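Local coordinates for protein diaminobutyrate-pyruvate transaminase and L-2,4-diaminobutyrate decarboxylase (Vibrio parahaemolyticus, PDB 2QMA) that is the C-terminal part, probably a pyridoxal-phosphate-dependent diaminobutyrate decarboxylase, of a larger protein that also carries a transaminase domain, at residues E142-N147 and K379-M384. Residues are numbered along the deposited sequence; the frame is centred on the assembly and turned at random.
Sequences EQKVVN and KVFMTM. With EDO (1,2-ethanediol), chain C.
Lys144 NZ donates hydrogen bonds to both hydroxyls of a 1,2-ethanediol, 2.7 Å from NZ to O2 and 2.9 Å from NZ to O1, and to the carbonyl O of Asn69 of the second subunit. This is helix-on-helix packing in the pyridoxal-dependent decarboxylase domain: the segments of helices 136-152 and 377-386 approach to 9.6 Å between axes and cross at 62°. The diol probably comes from the crystallisation liquor. Lower on the Lys144 side chain, CG rests 4.1 Å from CE1 of Phe381, at the edge of the ring and near its plane. The bend at chi2 (55°) turns the lysine chain away after CG and carries the ammonium to the diol. Val145, opposite Phe381 in the backbone register, reaches into the interface with both methyls. CG1, anti to its own N (chi1 167°), meets Val380 CG1 at 3.9 Å, while CG2 lies against the root of Phe381. The contact is buried and apolar apart from the lysine end. Val145 also touches Phe163 of strand 160-164, tying the pair to the large mixed sheet, and Phe381 packs on Val87 of the second subunit, so the joint reaches the dimer interface. The closest apolar approach is Val145 CG2 to Phe381 CB, 3.7 Å, with the ring's CD1 4.2 Å from that same methyl.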
ATOM      1  N   GLU A 142      -1.217 -14.706  -6.254  1.00 13.75           N
ATOM      2  CA  GLU A 142      -0.367 -13.610  -6.747  1.00 13.53           C
ATOM      3  C   GLU A 142       0.581 -14.088  -7.880  1.00 13.95           C
ATOM      4  O   GLU A 142       0.655 -13.440  -8.950  1.00 13.89           O
ATOM      5  CB  GLU A 142       0.441 -12.933  -5.625  1.00 13.20           C
ATOM      6  CG  GLU A 142       1.180 -11.728  -6.215  1.00 16.57           C
ATOM      7  CD  GLU A 142       1.807 -10.775  -5.244  1.00 22.35           C
ATOM      8  OE1 GLU A 142       1.167 -10.389  -4.237  1.00 22.08           O
ATOM      9  OE2 GLU A 142       2.945 -10.352  -5.562  1.00 27.46           O
ATOM     10  N   GLN A 143       1.313 -15.195  -7.666  1.00 13.70           N
ATOM     11  CA  GLN A 143       2.227 -15.651  -8.715  1.00 14.75           C
ATOM     12  C   GLN A 143       1.497 -16.018 -10.035  1.00 14.32           C
ATOM     13  O   GLN A 143       1.972 -15.727 -11.125  1.00 14.87           O
ATOM     14  CB  GLN A 143       3.100 -16.812  -8.249  1.00 14.15           C
ATOM     15  CG  GLN A 143       4.253 -17.100  -9.247  1.00 16.86           C
ATOM     16  CD  GLN A 143       5.306 -15.969  -9.317  1.00 19.07           C
ATOM     17  OE1 GLN A 143       5.857 -15.560  -8.304  1.00 18.03           O
ATOM     18  NE2 GLN A 143       5.577 -15.475 -10.527  1.00 17.34           N
ATOM     19  N   LYS A 144       0.353 -16.663  -9.911  1.00 13.81           N
ATOM     20  CA  LYS A 144      -0.505 -17.032 -11.047  1.00 14.01           C
ATOM     21  C   LYS A 144      -0.863 -15.772 -11.873  1.00 13.82           C
ATOM     22  O   LYS A 144      -0.752 -15.777 -13.107  1.00 13.07           O
ATOM     23  CB  LYS A 144      -1.789 -17.708 -10.510  1.00 13.62           C
ATOM     24  CG  LYS A 144      -2.941 -17.916 -11.505  1.00 14.01           C
ATOM     25  CD  LYS A 144      -2.554 -18.682 -12.779  1.00 15.93           C
ATOM     26  CE  LYS A 144      -3.827 -19.161 -13.501  1.00 14.48           C
ATOM     27  NZ  LYS A 144      -3.567 -19.734 -14.888  1.00 16.19           N
ATOM     28  N   VAL A 145      -1.343 -14.732 -11.171  1.00 14.75           N
ATOM     29  CA  VAL A 145      -1.772 -13.478 -11.818  1.00 14.84           C
ATOM     30  C   VAL A 145      -0.549 -12.818 -12.464  1.00 15.83           C
ATOM     31  O   VAL A 145      -0.625 -12.305 -13.603  1.00 15.50           O
ATOM     32  CB  VAL A 145      -2.445 -12.505 -10.806  1.00 15.21           C
ATOM     33  CG1 VAL A 145      -2.600 -11.093 -11.397  1.00 13.46           C
ATOM     34  CG2 VAL A 145      -3.769 -13.033 -10.282  1.00 13.27           C
ATOM     35  N   VAL A 146       0.581 -12.833 -11.739  1.00 15.67           N
ATOM     36  CA  VAL A 146       1.835 -12.268 -12.280  1.00 14.95           C
ATOM     37  C   VAL A 146       2.241 -12.996 -13.579  1.00 15.40           C
ATOM     38  O   VAL A 146       2.615 -12.358 -14.580  1.00 13.84           O
ATOM     39  CB  VAL A 146       2.999 -12.281 -11.236  1.00 14.43           C
ATOM     40  CG1 VAL A 146       4.332 -12.055 -11.955  1.00 17.05           C
ATOM     41  CG2 VAL A 146       2.809 -11.141 -10.213  1.00 13.20           C
ATOM     42  N   ASN A 147       2.222 -14.332 -13.530  1.00 14.91           N
ATOM     43  CA  ASN A 147       2.573 -15.151 -14.695  1.00 16.48           C
ATOM     44  C   ASN A 147       1.668 -14.843 -15.876  1.00 15.69           C
ATOM     45  O   ASN A 147       2.129 -14.715 -17.018  1.00 16.43           O
ATOM     46  CB  ASN A 147       2.481 -16.652 -14.359  1.00 15.44           C
ATOM     47  CG  ASN A 147       3.569 -17.121 -13.400  1.00 17.50           C
ATOM     48  OD1 ASN A 147       3.461 -18.216 -12.866  1.00 19.43           O
ATOM     49  ND2 ASN A 147       4.616 -16.314 -13.193  1.00 14.44           N
ATOM     50  N   LYS A 379      -8.109  -9.413  -6.348  1.00 13.47           N
ATOM     51  CA  LYS A 379      -8.973  -8.589  -7.170  1.00 13.59           C
ATOM     52  C   LYS A 379      -8.830  -8.977  -8.659  1.00 13.47           C
ATOM     53  O   LYS A 379      -9.840  -9.243  -9.301  1.00 12.95           O
ATOM     54  CB  LYS A 379      -8.646  -7.105  -7.005  1.00 13.69           C
ATOM     55  CG  LYS A 379      -8.760  -6.590  -5.576  1.00 14.13           C
ATOM     56  CD  LYS A 379      -8.024  -5.237  -5.474  1.00 13.03           C
ATOM     57  CE  LYS A 379      -7.816  -4.867  -4.073  1.00 16.96           C
ATOM     58  NZ  LYS A 379      -7.403  -3.437  -3.952  1.00 16.37           N
ATOM     59  N   VAL A 380      -7.596  -9.000  -9.179  1.00 12.71           N
ATOM     60  CA  VAL A 380      -7.390  -9.298 -10.596  1.00 13.42           C
ATOM     61  C   VAL A 380      -7.754 -10.773 -10.847  1.00 13.89           C
ATOM     62  O   VAL A 380      -8.337 -11.111 -11.893  1.00 15.27           O
ATOM     63  CB  VAL A 380      -5.944  -9.015 -11.063  1.00 13.34           C
ATOM     64  CG1 VAL A 380      -5.807  -9.256 -12.571  1.00 14.41           C
ATOM     65  CG2 VAL A 380      -5.492  -7.584 -10.700  1.00 14.12           C
ATOM     66  N   PHE A 381      -7.388 -11.659  -9.919  1.00 13.48           N
ATOM     67  CA  PHE A 381      -7.639 -13.095 -10.072  1.00 13.85           C
ATOM     68  C   PHE A 381      -9.145 -13.316 -10.241  1.00 14.51           C
ATOM     69  O   PHE A 381      -9.570 -14.032 -11.163  1.00 13.84           O
ATOM     70  CB  PHE A 381      -7.048 -13.858  -8.870  1.00 13.13           C
ATOM     71  CG  PHE A 381      -7.247 -15.355  -8.892  1.00 14.10           C
ATOM     72  CD1 PHE A 381      -6.466 -16.167  -9.700  1.00 12.88           C
ATOM     73  CD2 PHE A 381      -8.151 -15.958  -8.020  1.00 12.64           C
ATOM     74  CE1 PHE A 381      -6.596 -17.551  -9.662  1.00 12.29           C
ATOM     75  CE2 PHE A 381      -8.288 -17.343  -7.993  1.00 13.33           C
ATOM     76  CZ  PHE A 381      -7.506 -18.133  -8.805  1.00 13.22           C
HETATM   77  N   MSE A 382      -9.949 -12.663  -9.400  1.00 14.48           N
HETATM   78  CA  MSE A 382     -11.419 -12.780  -9.496  1.00 16.43           C
HETATM   79  C   MSE A 382     -11.993 -12.058 -10.712  1.00 16.10           C
HETATM   80  O   MSE A 382     -12.845 -12.614 -11.426  1.00 16.74           O
HETATM   81  CB  MSE A 382     -12.104 -12.308  -8.205  1.00 15.29           C
HETATM   82  CG  MSE A 382     -11.636 -13.136  -7.010  1.00 16.59           C
HETATM   83 SE   MSE A 382     -12.623 -12.908  -5.369  0.70 19.60          SE
HETATM   84  CE  MSE A 382     -14.430 -13.036  -6.091  1.00 17.27           C
ATOM     85  N   THR A 383     -11.502 -10.850 -10.969  1.00 16.63           N
ATOM     86  CA  THR A 383     -11.947 -10.054 -12.111  1.00 16.73           C
ATOM     87  C   THR A 383     -11.775 -10.792 -13.460  1.00 16.82           C
ATOM     88  O   THR A 383     -12.710 -10.778 -14.312  1.00 16.05           O
ATOM     89  CB  THR A 383     -11.231  -8.686 -12.131  1.00 17.50           C
ATOM     90  OG1 THR A 383     -11.837  -7.801 -11.165  1.00 17.26           O
ATOM     91  CG2 THR A 383     -11.292  -8.071 -13.518  1.00 17.78           C
HETATM   92  N   MSE A 384     -10.626 -11.451 -13.654  1.00 15.33           N
HETATM   93  CA  MSE A 384     -10.371 -12.165 -14.934  1.00 15.36           C
HETATM   94  C   MSE A 384     -11.184 -13.459 -15.121  1.00 15.46           C
HETATM   95  O   MSE A 384     -11.377 -13.932 -16.258  1.00 15.39           O
HETATM   96  CB  MSE A 384      -8.876 -12.414 -15.147  1.00 14.48           C
HETATM   97  CG  MSE A 384      -8.067 -11.097 -15.273  1.00 13.67           C
HETATM   98 SE   MSE A 384      -8.809  -9.771 -16.489  0.70 15.70          SE
HETATM   99  CE  MSE A 384      -9.860  -8.758 -15.296  1.00 21.90           C
TER
HETATM  100  C1  EDO C 961      -0.140 -19.442 -16.236  1.00 25.06           C
HETATM  101  O1  EDO C 961      -0.679 -20.134 -15.079  1.00 24.73           O
HETATM  102  C2  EDO C 961      -0.715 -18.042 -16.442  1.00 24.75           C
HETATM  103  O2  EDO C 961      -2.139 -18.072 -16.528  1.00 24.89           O